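PDB 6IYH: beta chain from Acipenser persicus, which probably binds oxygen reversibly on its haem as the beta subunit of a four-chain haemoglobin. Local coordinates for residues B[18-23]-B[62-67]; B[24-29]-B[103-108]; B[82-87]-B[138-143]. All blocks are in the same frame, centred on the assembly; numbering follows the deposited sequence. Where two conformers were deposited one is given.

Contact 1: residues B[18-23]-B[62-67]. With HEM (protoporphyrin IX containing Fe), chain D.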
loop_
_atom_site.group_PDB
_atom_site.type_symbol
_atom_site.label_atom_id
_atom_site.label_comp_id
_atom_site.label_asym_id
_atom_site.label_seq_id
_atom_site.Cartn_x
_atom_site.Cartn_y
_atom_site.Cartn_z
ATOM N N ASN B 18 -4.690 -0.697 29.795
ATOM C CA ASN B 18 -3.974 0.390 30.398
ATOM C C ASN B 18 -3.545 1.304 29.245
ATOM O O ASN B 18 -2.609 0.983 28.515
ATOM C CB ASN B 18 -2.756 -0.148 31.163
ATOM C CG ASN B 18 -1.911 0.954 31.789
ATOM O OD1 ASN B 18 -1.918 2.070 31.332
ATOM N ND2 ASN B 18 -1.156 0.620 32.795
ATOM N N VAL B 19 -4.205 2.443 29.123
ATOM C CA VAL B 19 -3.973 3.276 27.910
ATOM C C VAL B 19 -2.591 3.900 27.931
ATOM O O VAL B 19 -2.004 4.168 26.871
ATOM C CB VAL B 19 -5.056 4.366 27.727
ATOM C CG1 VAL B 19 -6.418 3.778 27.462
ATOM C CG2 VAL B 19 -5.180 5.274 28.959
ATOM N N GLU B 20 -1.991 4.069 29.097
ATOM C CA GLU B 20 -0.616 4.586 29.187
ATOM C C GLU B 20 0.421 3.568 28.690
ATOM O O GLU B 20 1.283 3.861 27.833
ATOM C CB GLU B 20 -0.281 4.912 30.651
ATOM C CG GLU B 20 -0.975 6.158 31.105
ATOM C CD GLU B 20 -0.803 6.450 32.586
ATOM O OE1 GLU B 20 0.217 6.032 33.176
ATOM O OE2 GLU B 20 -1.703 7.071 33.120
ATOM N N SER B 21 0.306 2.350 29.182
ATOM C CA SER B 21 1.187 1.320 28.802
ATOM C C SER B 21 1.013 0.864 27.358
ATOM O O SER B 21 1.978 0.805 26.608
ATOM C CB SER B 21 1.039 0.178 29.756
ATOM O OG SER B 21 1.850 -0.923 29.398
ATOM N N VAL B 22 -0.198 0.538 26.970
ATOM C CA VAL B 22 -0.465 0.097 25.604
ATOM C C VAL B 22 -0.196 1.236 24.624
ATOM O O VAL B 22 0.390 1.033 23.590
ATOM C CB VAL B 22 -1.916 -0.414 25.459
ATOM C CG1 VAL B 22 -2.402 -0.572 24.015
ATOM C CG2 VAL B 22 -2.002 -1.711 26.259
ATOM N N GLY B 23 -0.568 2.442 24.968
ATOM C CA GLY B 23 -0.399 3.584 24.055
ATOM C C GLY B 23 1.087 3.915 23.903
ATOM O O GLY B 23 1.542 4.087 22.761
ATOM N N HIS B 62 2.192 11.068 24.560
ATOM C CA HIS B 62 1.481 11.095 23.302
ATOM C C HIS B 62 0.793 9.768 22.971
ATOM O O HIS B 62 -0.337 9.727 22.482
ATOM C CB HIS B 62 2.344 11.530 22.094
ATOM C CG HIS B 62 1.501 11.794 20.912
ATOM N ND1 HIS B 62 0.561 12.812 20.915
ATOM C CD2 HIS B 62 1.327 11.106 19.740
ATOM C CE1 HIS B 62 -0.148 12.738 19.809
ATOM N NE2 HIS B 62 0.315 11.739 19.061
ATOM N N GLY B 63 1.481 8.695 23.287
ATOM C CA GLY B 63 0.906 7.365 23.098
ATOM C C GLY B 63 -0.395 7.239 23.927
ATOM O O GLY B 63 -1.390 6.679 23.458
ATOM N N LYS B 64 -0.370 7.732 25.148
ATOM C CA LYS B 64 -1.630 7.753 25.935
ATOM C C LYS B 64 -2.720 8.570 25.266
ATOM O O LYS B 64 -3.868 8.178 25.218
ATOM C CB LYS B 64 -1.312 8.283 27.341
ATOM C CG LYS B 64 -2.461 8.245 28.329
ATOM C CD LYS B 64 -2.112 8.963 29.641
ATOM C CE LYS B 64 -3.283 8.754 30.588
ATOM N NZ LYS B 64 -2.971 9.098 32.007
ATOM N N THR B 65 -2.388 9.744 24.771
ATOM C CA THR B 65 -3.370 10.582 24.035
ATOM C C THR B 65 -4.017 9.807 22.875
ATOM O O THR B 65 -5.235 9.863 22.666
ATOM C CB THR B 65 -2.685 11.899 23.591
ATOM O OG1 THR B 65 -2.242 12.650 24.755
ATOM C CG2 THR B 65 -3.576 12.762 22.711
ATOM N N VAL B 66 -3.191 9.106 22.078
ATOM C CA VAL B 66 -3.694 8.314 20.958
ATOM C C VAL B 66 -4.655 7.216 21.454
ATOM O O VAL B 66 -5.724 7.055 20.903
ATOM C CB VAL B 66 -2.535 7.702 20.131
ATOM C CG1 VAL B 66 -3.100 6.767 19.075
ATOM C CG2 VAL B 66 -1.715 8.795 19.456
ATOM N N LEU B 67 -4.290 6.499 22.514
ATOM C CA LEU B 67 -5.107 5.421 23.000
ATOM C C LEU B 67 -6.435 5.943 23.603
ATOM O O LEU B 67 -7.456 5.364 23.410
ATOM C CB LEU B 67 -4.330 4.516 23.907
ATOM C CG LEU B 67 -3.769 3.282 23.250
ATOM C CD1 LEU B 67 -4.948 2.326 23.015
ATOM C CD2 LEU B 67 -3.050 3.613 21.935
HETATM C CHA HEM D . -1.749 14.356 17.275
HETATM C CHB HEM D . -4.804 10.653 17.347
HETATM C CHC HEM D . -1.998 8.385 14.095
HETATM C CHD HEM D . 0.955 12.195 13.941
HETATM C C1A HEM D . -2.822 13.529 17.519
HETATM C C2A HEM D . -3.797 13.815 18.523
HETATM C C3A HEM D . -4.628 12.788 18.564
HETATM C C4A HEM D . -4.182 11.826 17.618
HETATM C CMA HEM D . -5.845 12.638 19.478
HETATM C CAA HEM D . -3.914 15.060 19.384
HETATM C CBA HEM D . -4.876 16.036 18.711
HETATM C CGA HEM D . -5.108 17.323 19.490
HETATM O O1A HEM D . -4.199 18.161 19.665
HETATM O O2A HEM D . -6.233 17.580 19.956
HETATM C C1B HEM D . -4.297 9.681 16.459
HETATM C C2B HEM D . -4.928 8.417 16.192
HETATM C C3B HEM D . -4.086 7.765 15.339
HETATM C C4B HEM D . -3.025 8.697 14.984
HETATM C CMB HEM D . -6.185 7.789 16.818
HETATM C CAB HEM D . -4.150 6.424 14.718
HETATM C CBB HEM D . -4.945 5.437 15.168
HETATM C C1C HEM D . -0.902 9.156 13.787
HETATM C C2C HEM D . 0.186 8.845 12.886
HETATM C C3C HEM D . 1.020 9.952 12.841
HETATM C C4C HEM D . 0.394 10.990 13.663
HETATM C CMC HEM D . 0.358 7.471 12.342
HETATM C CAC HEM D . 2.327 10.158 12.167
HETATM C CBC HEM D . 2.968 9.128 11.595
HETATM C C1D HEM D . 0.451 13.064 14.925
HETATM C C2D HEM D . 1.154 14.288 15.269
HETATM C C3D HEM D . 0.397 14.940 16.163
HETATM C C4D HEM D . -0.733 14.033 16.369
HETATM C CMD HEM D . 2.448 14.801 14.632
HETATM C CAD HEM D . 0.690 16.252 16.876
HETATM C CBD HEM D . 1.708 15.864 17.988
HETATM C CGD HEM D . 2.184 16.977 18.908
HETATM O O1D HEM D . 1.578 17.250 19.959
HETATM O O2D HEM D . 3.236 17.555 18.649
HETATM N NA HEM D . -3.069 12.332 16.994
HETATM N NB HEM D . -3.218 9.844 15.661
HETATM N NC HEM D . -0.743 10.476 14.184
HETATM N ND HEM D . -0.729 12.893 15.569
HETATM FE FE HEM D . -1.949 11.441 15.588
HETATM O O HOH W 1 -0.734 10.480 16.979
#
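The side chain of Lys64 leaves its helix with CG anti to the backbone N (chi1 -174°) and stays extended to its end, so that it runs beside the equally extended Glu20, both pointing the same way. This pair edges the crossing of helices 19-33 and 57-75, the B and E helices of the globin fold. Lys64 NZ closes a salt bridge to Glu20 OE2 at 2.6 Å, approaching the oxygen from its anti side and 31° out of the carboxylate plane.

Close helix packing through glycine is well illustrated beneath it. The segment axes approach to 7.4 Å at an angle of 106°, and the CA atoms of Gly23 and Gly63 lie 4.1 Å apart. Each glycine offers a CA-H to the other's carbonyl oxygen, with Gly23 CA 3.3 Å from Gly63 O; a CB on either would clash with the other's oxygen. Leu67 lies against Gly23, its CD2 a tight 3.4 Å from Gly23 CA, and slides past Val19, which Trp14 also covers. On its haem-facing side the 62-67 helix carries the distal histidine: His62 NE2 stands 2.6 Å from a water that is itself bound to the haem iron.

Contact 2: residues B[24-29]-B[103-108]. With HEM (protoporphyrin IX containing Fe), chain D; PGO (S-1,2-propanediol), chain E.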
loop_
_atom_site.group_PDB
_atom_site.type_symbol
_atom_site.label_atom_id
_atom_site.label_comp_id
_atom_site.label_asym_id
_atom_site.label_seq_id
_atom_site.Cartn_x
_atom_site.Cartn_y
_atom_site.Cartn_z
ATOM N N ALA B 24 1.847 3.957 24.990
ATOM C CA ALA B 24 3.284 4.166 24.896
ATOM C C ALA B 24 3.930 3.059 24.040
ATOM O O ALA B 24 4.794 3.323 23.148
ATOM C CB ALA B 24 3.949 4.213 26.267
ATOM N N GLN B 25 3.599 1.806 24.340
ATOM C CA GLN B 25 4.202 0.643 23.598
ATOM C C GLN B 25 3.911 0.715 22.111
ATOM O O GLN B 25 4.832 0.450 21.297
ATOM C CB GLN B 25 3.789 -0.683 24.124
ATOM C CG GLN B 25 4.322 -0.912 25.500
ATOM C CD GLN B 25 3.855 -2.209 26.121
ATOM O OE1 GLN B 25 3.649 -3.227 25.417
ATOM N NE2 GLN B 25 3.862 -2.240 27.466
ATOM N N ALA B 26 2.663 1.054 21.743
ATOM C CA ALA B 26 2.289 1.149 20.388
ATOM C C ALA B 26 3.025 2.286 19.650
ATOM O O ALA B 26 3.560 2.056 18.499
ATOM C CB ALA B 26 0.746 1.348 20.233
ATOM N N LEU B 27 3.122 3.456 20.286
ATOM C CA LEU B 27 3.828 4.547 19.589
ATOM C C LEU B 27 5.341 4.289 19.521
ATOM O O LEU B 27 5.985 4.683 18.542
ATOM C CB LEU B 27 3.557 5.860 20.307
ATOM C CG LEU B 27 4.103 7.083 19.601
ATOM C CD1 LEU B 27 3.639 7.212 18.198
ATOM C CD2 LEU B 27 3.693 8.361 20.379
ATOM N N VAL B 28 5.930 3.675 20.565
ATOM C CA VAL B 28 7.311 3.291 20.528
ATOM C C VAL B 28 7.599 2.417 19.317
ATOM O O VAL B 28 8.580 2.642 18.572
ATOM C CB VAL B 28 7.785 2.594 21.813
ATOM C CG1 VAL B 28 9.166 2.048 21.652
ATOM C CG2 VAL B 28 7.751 3.611 22.940
ATOM N N ARG B 29 6.770 1.395 19.162
ATOM C CA ARG B 29 6.895 0.524 18.029
ATOM C C ARG B 29 6.744 1.237 16.734
ATOM O O ARG B 29 7.538 0.962 15.824
ATOM C CB ARG B 29 5.997 -0.718 18.121
ATOM C CG ARG B 29 6.446 -1.695 19.258
ATOM C CD ARG B 29 5.425 -2.807 19.425
ATOM N NE ARG B 29 5.774 -3.562 20.619
ATOM C CZ ARG B 29 6.639 -4.578 20.615
ATOM N NH1 ARG B 29 7.171 -5.045 19.480
ATOM N NH2 ARG B 29 6.955 -5.149 21.754
ATOM N N GLN B 103 -2.118 2.788 9.004
ATOM C CA GLN B 103 -2.093 1.342 8.915
ATOM C C GLN B 103 -0.946 0.792 9.673
ATOM O O GLN B 103 -1.089 -0.231 10.380
ATOM C CB GLN B 103 -2.068 0.835 7.501
ATOM C CG GLN B 103 -3.288 1.369 6.767
ATOM C CD GLN B 103 -3.614 0.727 5.431
ATOM O OE1 GLN B 103 -4.369 1.317 4.599
ATOM N NE2 GLN B 103 -3.151 -0.509 5.234
ATOM N N HIS B 104 0.206 1.450 9.562
ATOM C CA HIS B 104 1.352 1.065 10.337
ATOM C C HIS B 104 1.046 1.139 11.843
ATOM O O HIS B 104 1.376 0.225 12.618
ATOM C CB HIS B 104 2.613 1.896 10.031
ATOM C CG HIS B 104 3.076 1.749 8.620
ATOM N ND1 HIS B 104 2.917 0.576 7.892
ATOM C CD2 HIS B 104 3.671 2.622 7.781
ATOM C CE1 HIS B 104 3.428 0.742 6.688
ATOM N NE2 HIS B 104 3.928 1.954 6.613
ATOM N N PHE B 105 0.444 2.255 12.280
ATOM C CA PHE B 105 0.118 2.376 13.675
ATOM C C PHE B 105 -0.908 1.294 14.132
ATOM O O PHE B 105 -0.751 0.722 15.196
ATOM C CB PHE B 105 -0.414 3.758 14.054
ATOM C CG PHE B 105 -0.682 3.868 15.515
ATOM C CD1 PHE B 105 0.339 4.077 16.403
ATOM C CD2 PHE B 105 -1.937 3.544 16.039
ATOM C CE1 PHE B 105 0.109 4.209 17.745
ATOM C CE2 PHE B 105 -2.180 3.595 17.395
ATOM C CZ PHE B 105 -1.180 3.921 18.268
ATOM N N GLY B 106 -1.896 1.018 13.321
ATOM C CA GLY B 106 -2.884 0.012 13.646
ATOM C C GLY B 106 -2.217 -1.325 13.800
ATOM O O GLY B 106 -2.571 -2.098 14.698
ATOM N N ASP B 107 -1.263 -1.641 12.894
ATOM C CA ASP B 107 -0.534 -2.887 13.052
ATOM C C ASP B 107 0.200 -2.945 14.363
ATOM O O ASP B 107 0.250 -4.035 15.022
ATOM C CB ASP B 107 0.478 -3.082 11.900
ATOM C CG ASP B 107 -0.179 -3.390 10.529
ATOM O OD1 ASP B 107 -1.381 -3.722 10.465
ATOM O OD2 ASP B 107 0.644 -3.406 9.523
ATOM N N CYS B 108 0.831 -1.833 14.786
ATOM C CA CYS B 108 1.592 -1.824 16.017
ATOM C C CYS B 108 0.621 -2.016 17.184
ATOM O O CYS B 108 0.926 -2.725 18.118
ATOM C CB CYS B 108 2.364 -0.551 16.254
ATOM S SG CYS B 108 3.727 -0.317 15.056
HETATM C CHA HEM D . -1.749 14.356 17.275
HETATM C CHB HEM D . -4.804 10.653 17.347
HETATM C CHC HEM D . -1.998 8.385 14.095
HETATM C CHD HEM D . 0.955 12.195 13.941
HETATM C C1A HEM D . -2.822 13.529 17.519
HETATM C C2A HEM D . -3.797 13.815 18.523
HETATM C C3A HEM D . -4.628 12.788 18.564
HETATM C C4A HEM D . -4.182 11.826 17.618
HETATM C CMA HEM D . -5.845 12.638 19.478
HETATM C CAA HEM D . -3.914 15.060 19.384
HETATM C CBA HEM D . -4.876 16.036 18.711
HETATM C CGA HEM D . -5.108 17.323 19.490
HETATM O O1A HEM D . -4.199 18.161 19.665
HETATM O O2A HEM D . -6.233 17.580 19.956
HETATM C C1B HEM D . -4.297 9.681 16.459
HETATM C C2B HEM D . -4.928 8.417 16.192
HETATM C C3B HEM D . -4.086 7.765 15.339
HETATM C C4B HEM D . -3.025 8.697 14.984
HETATM C CMB HEM D . -6.185 7.789 16.818
HETATM C CAB HEM D . -4.150 6.424 14.718
HETATM C CBB HEM D . -4.945 5.437 15.168
HETATM C C1C HEM D . -0.902 9.156 13.787
HETATM C C2C HEM D . 0.186 8.845 12.886
HETATM C C3C HEM D . 1.020 9.952 12.841
HETATM C C4C HEM D . 0.394 10.990 13.663
HETATM C CMC HEM D . 0.358 7.471 12.342
HETATM C CAC HEM D . 2.327 10.158 12.167
HETATM C CBC HEM D . 2.968 9.128 11.595
HETATM C C1D HEM D . 0.451 13.064 14.925
HETATM C C2D HEM D . 1.154 14.288 15.269
HETATM C C3D HEM D . 0.397 14.940 16.163
HETATM C C4D HEM D . -0.733 14.033 16.369
HETATM C CMD HEM D . 2.448 14.801 14.632
HETATM C CAD HEM D . 0.690 16.252 16.876
HETATM C CBD HEM D . 1.708 15.864 17.988
HETATM C CGD HEM D . 2.184 16.977 18.908
HETATM O O1D HEM D . 1.578 17.250 19.959
HETATM O O2D HEM D . 3.236 17.555 18.649
HETATM N NA HEM D . -3.069 12.332 16.994
HETATM N NB HEM D . -3.218 9.844 15.661
HETATM N NC HEM D . -0.743 10.476 14.184
HETATM N ND HEM D . -0.729 12.893 15.569
HETATM FE FE HEM D . -1.949 11.441 15.588
HETATM C C1 PGO E . -0.917 -5.290 6.838
HETATM C C2 PGO E . -2.022 -5.201 7.912
HETATM C C3 PGO E . -3.257 -5.829 7.418
HETATM O O1 PGO E . 0.428 -5.127 7.362
HETATM O O2 PGO E . -2.522 -3.889 8.211
HETATM O O HOH W 1 -0.734 10.480 16.979
#
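Ala26 and Phe105 supply the apolar part of this contact, in which the axes of segments 24-29 and 103-108, on the B and G helices of the globin fold, run at 131° to each other. With CG anti to the backbone N (chi1 -177°), the Phe105 ring is placed between Ala26 and the haem. Its CZ lies 3.8 Å from Ala26 CB, met obliquely, while CD2 comes within 3.7 Å of the haem vinyl carbon CBB. Replacing Phe105 by alanine removes the ring, and Ala26 and that vinyl group would probably face a gap, the vinyl being less firmly held.

Contacts of mixed character follow one turn along. Cys108 CB lies 3.6 Å from Ala26 O, and its SG rests 3.8 Å from Arg29 CB, touching the arginine at the base of its chain.

The polar end of Arg29 finds its partners in a different protein chain: NH2 hydrogen-bonds to the backbone, and NH1 to a polar side chain, of a neighbouring subunit. With no hydrogen bond between the segments, the crossing rests on van der Waals fit, of ring against methyl and of cysteine against backbone oxygen and arginine base, while the arginine's charge is satisfied at the subunit interface.

Contact 3: residues B[82-87]-B[138-143]. With HEM (protoporphyrin IX containing Fe), chain D.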
loop_
_atom_site.group_PDB
_atom_site.type_symbol
_atom_site.label_atom_id
_atom_site.label_comp_id
_atom_site.label_asym_id
_atom_site.label_seq_id
_atom_site.Cartn_x
_atom_site.Cartn_y
_atom_site.Cartn_z
ATOM N N ASP B 82 -17.795 10.415 11.391
ATOM C CA ASP B 82 -18.353 11.709 11.889
ATOM C C ASP B 82 -17.576 12.260 13.114
ATOM O O ASP B 82 -17.143 13.418 13.180
ATOM C CB ASP B 82 -19.896 11.583 12.207
ATOM C CG ASP B 82 -20.462 12.789 13.083
ATOM O OD1 ASP B 82 -20.366 12.748 14.351
ATOM O OD2 ASP B 82 -21.009 13.783 12.501
ATOM N N ALA B 83 -17.363 11.394 14.085
ATOM C CA ALA B 83 -16.701 11.777 15.313
ATOM C C ALA B 83 -15.214 12.207 15.084
ATOM O O ALA B 83 -14.672 13.104 15.776
ATOM C CB ALA B 83 -16.777 10.585 16.241
ATOM N N PHE B 84 -14.580 11.600 14.073
ATOM C CA PHE B 84 -13.159 11.855 13.810
ATOM C C PHE B 84 -12.938 12.910 12.714
ATOM O O PHE B 84 -11.822 13.148 12.263
ATOM C CB PHE B 84 -12.467 10.531 13.478
ATOM C CG PHE B 84 -11.808 9.829 14.669
ATOM C CD1 PHE B 84 -12.340 9.848 15.973
ATOM C CD2 PHE B 84 -10.649 9.075 14.462
ATOM C CE1 PHE B 84 -11.710 9.148 17.033
ATOM C CE2 PHE B 84 -10.007 8.381 15.522
ATOM C CZ PHE B 84 -10.540 8.421 16.790
ATOM N N THR B 85 -13.995 13.574 12.286
ATOM C CA THR B 85 -13.842 14.602 11.272
ATOM C C THR B 85 -12.778 15.619 11.527
ATOM O O THR B 85 -11.922 15.822 10.672
ATOM C CB THR B 85 -15.184 15.362 11.019
ATOM O OG1 THR B 85 -16.162 14.435 10.589
ATOM C CG2 THR B 85 -14.980 16.354 9.945
ATOM N N ALA B 86 -12.793 16.302 12.656
ATOM C CA ALA B 86 -11.791 17.292 12.927
ATOM C C ALA B 86 -10.379 16.644 12.995
ATOM O O ALA B 86 -9.366 17.245 12.558
ATOM C CB ALA B 86 -12.075 18.042 14.246
ATOM N N LEU B 87 -10.309 15.508 13.665
ATOM C CA LEU B 87 -9.023 14.832 13.862
ATOM C C LEU B 87 -8.404 14.416 12.520
ATOM O O LEU B 87 -7.166 14.538 12.327
ATOM C CB LEU B 87 -9.210 13.623 14.834
ATOM C CG LEU B 87 -7.967 13.068 15.428
ATOM C CD1 LEU B 87 -7.175 14.088 16.266
ATOM C CD2 LEU B 87 -8.265 11.815 16.250
ATOM N N SER B 138 -9.902 4.230 8.368
ATOM C CA SER B 138 -10.759 4.783 7.347
ATOM C C SER B 138 -11.250 6.188 7.811
ATOM O O SER B 138 -11.253 7.160 7.019
ATOM C CB SER B 138 -11.882 3.801 7.041
ATOM O OG SER B 138 -12.802 4.468 6.202
ATOM N N ALA B 139 -11.701 6.304 9.063
ATOM C CA ALA B 139 -12.135 7.615 9.588
ATOM C C ALA B 139 -11.030 8.684 9.557
ATOM O O ALA B 139 -11.294 9.884 9.250
ATOM C CB ALA B 139 -12.675 7.469 10.974
ATOM N N LEU B 140 -9.779 8.281 9.889
ATOM C CA LEU B 140 -8.675 9.210 9.863
ATOM C C LEU B 140 -8.247 9.601 8.461
ATOM O O LEU B 140 -7.784 10.708 8.300
ATOM C CB LEU B 140 -7.449 8.638 10.614
ATOM C CG LEU B 140 -7.685 8.653 12.109
ATOM C CD1 LEU B 140 -6.582 7.887 12.804
ATOM C CD2 LEU B 140 -7.691 10.096 12.619
ATOM N N SER B 141 -8.401 8.691 7.508
ATOM C CA SER B 141 -8.071 8.921 6.066
ATOM C C SER B 141 -9.161 9.750 5.319
ATOM O O SER B 141 -8.946 10.299 4.243
ATOM C CB SER B 141 -7.859 7.578 5.401
ATOM O OG SER B 141 -6.852 6.844 6.098
ATOM N N LYS B 142 -10.336 9.926 5.913
ATOM C CA LYS B 142 -11.502 10.383 5.130
ATOM C C LYS B 142 -11.384 11.829 4.667
ATOM O O LYS B 142 -11.668 12.161 3.493
ATOM C CB LYS B 142 -12.805 10.211 5.932
ATOM C CG LYS B 142 -14.002 10.516 5.069
ATOM C CD LYS B 142 -15.289 10.230 5.776
ATOM C CE LYS B 142 -16.401 10.131 4.746
ATOM N NZ LYS B 142 -17.710 10.407 5.395
ATOM N N GLU B 143 -10.955 12.710 5.565
ATOM C CA GLU B 143 -10.880 14.167 5.233
ATOM C C GLU B 143 -9.583 14.469 4.433
ATOM O O GLU B 143 -9.226 15.652 4.216
ATOM C CB GLU B 143 -11.025 15.049 6.458
ATOM C CG GLU B 143 -12.157 14.593 7.395
ATOM C CD GLU B 143 -13.563 14.691 6.829
ATOM O OE1 GLU B 143 -14.386 13.772 7.113
ATOM O OE2 GLU B 143 -13.854 15.704 6.164
HETATM C CHA HEM D . -1.749 14.356 17.275
HETATM C CHB HEM D . -4.804 10.653 17.347
HETATM C CHC HEM D . -1.998 8.385 14.095
HETATM C CHD HEM D . 0.955 12.195 13.941
HETATM C C1A HEM D . -2.822 13.529 17.519
HETATM C C2A HEM D . -3.797 13.815 18.523
HETATM C C3A HEM D . -4.628 12.788 18.564
HETATM C C4A HEM D . -4.182 11.826 17.618
HETATM C CMA HEM D . -5.845 12.638 19.478
HETATM C CAA HEM D . -3.914 15.060 19.384
HETATM C CBA HEM D . -4.876 16.036 18.711
HETATM C CGA HEM D . -5.108 17.323 19.490
HETATM O O1A HEM D . -4.199 18.161 19.665
HETATM O O2A HEM D . -6.233 17.580 19.956
HETATM C C1B HEM D . -4.297 9.681 16.459
HETATM C C2B HEM D . -4.928 8.417 16.192
HETATM C C3B HEM D . -4.086 7.765 15.339
HETATM C C4B HEM D . -3.025 8.697 14.984
HETATM C CMB HEM D . -6.185 7.789 16.818
HETATM C CAB HEM D . -4.150 6.424 14.718
HETATM C CBB HEM D . -4.945 5.437 15.168
HETATM C C1C HEM D . -0.902 9.156 13.787
HETATM C C2C HEM D . 0.186 8.845 12.886
HETATM C C3C HEM D . 1.020 9.952 12.841
HETATM C C4C HEM D . 0.394 10.990 13.663
HETATM C CMC HEM D . 0.358 7.471 12.342
HETATM C CAC HEM D . 2.327 10.158 12.167
HETATM C CBC HEM D . 2.968 9.128 11.595
HETATM C C1D HEM D . 0.451 13.064 14.925
HETATM C C2D HEM D . 1.154 14.288 15.269
HETATM C C3D HEM D . 0.397 14.940 16.163
HETATM C C4D HEM D . -0.733 14.033 16.369
HETATM C CMD HEM D . 2.448 14.801 14.632
HETATM C CAD HEM D . 0.690 16.252 16.876
HETATM C CBD HEM D . 1.708 15.864 17.988
HETATM C CGD HEM D . 2.184 16.977 18.908
HETATM O O1D HEM D . 1.578 17.250 19.959
HETATM O O2D HEM D . 3.236 17.555 18.649
HETATM N NA HEM D . -3.069 12.332 16.994
HETATM N NB HEM D . -3.218 9.844 15.661
HETATM N NC HEM D . -0.743 10.476 14.184
HETATM N ND HEM D . -0.729 12.893 15.569
HETATM FE FE HEM D . -1.949 11.441 15.588
HETATM O O HOH W 1 -0.734 10.480 16.979
#
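Phe84 and Leu140 cross obliquely, ring against branched chain, and their meeting sets the pattern for the rest of this contact on the proximal side of the haem. Phe84 CD2 lies 3.6 Å from Leu140 CD2, while nearer the backbone Phe84 CB meets Ala139 CB at 4.0 Å. Ala139 CB and Leu140 CD2 both approach the ring obliquely. One face of the ring is covered from within its own segment, by Leu87 CD2 standing 3.9 Å above the plane and offset toward the rim.

Leu87 in turn crosses Leu140 obliquely, the CD2 atoms of the two being 4.1 Å apart. Leu140 gives CD1 to the porphyrin, reaching the vinyl carbon CAB at 3.4 Å, whereas Leu87 meets it with both methyls, CD2 near the bridge carbon CHB and CD1 3.7 Å from pyrrole carbon C3A. The two leucines thus form an apolar layer that connects the protein packing with the cofactor.

The outer end is different in kind. Glu143, bent at chi2 (-65°), crosses Thr85 obliquely: CG sits 3.5 Å from Thr85 O, and the carboxylate carbon CD lies 3.8 Å from Thr85 CG2. Much of this is packing by the aliphatic part of an acidic residue.

In the globin fold the contact joins the C-terminal part of helix 123-142 (helix H) to the region where helices 80-83 and 85-94 meet, the latter being helix F. Ser88 of helix F strengthens the join, its OG bonding to both Leu140 O and Glu143 N. Phe84 is backed by Ser69 and Ala73 of helix 57-75, and Leu140 by Phe102 of helix 100-117, which places the contact among five helices.

Contacts 1 and 2 share helix 19-33 and touch directly, their centres 10 Å apart: Val66 CG1 of contact 1 lies 3.5 Å from Phe105 CZ of contact 2, and His62 CD2 lies 3.7 Å from Leu27 CD2. Contact 1 supplies the distal His62, facing the water that is bound to the iron at 2.1 Å (HEM FE to water O), and contact 2 packs behind it and against a vinyl group. Contact 3 stands apart, its centre about 20 Å from that of contact 1 and about 19 Å from that of contact 2, with nearest atoms about 6 Å away in both cases. It lines the proximal side, so the porphyrin is the body that all three meet.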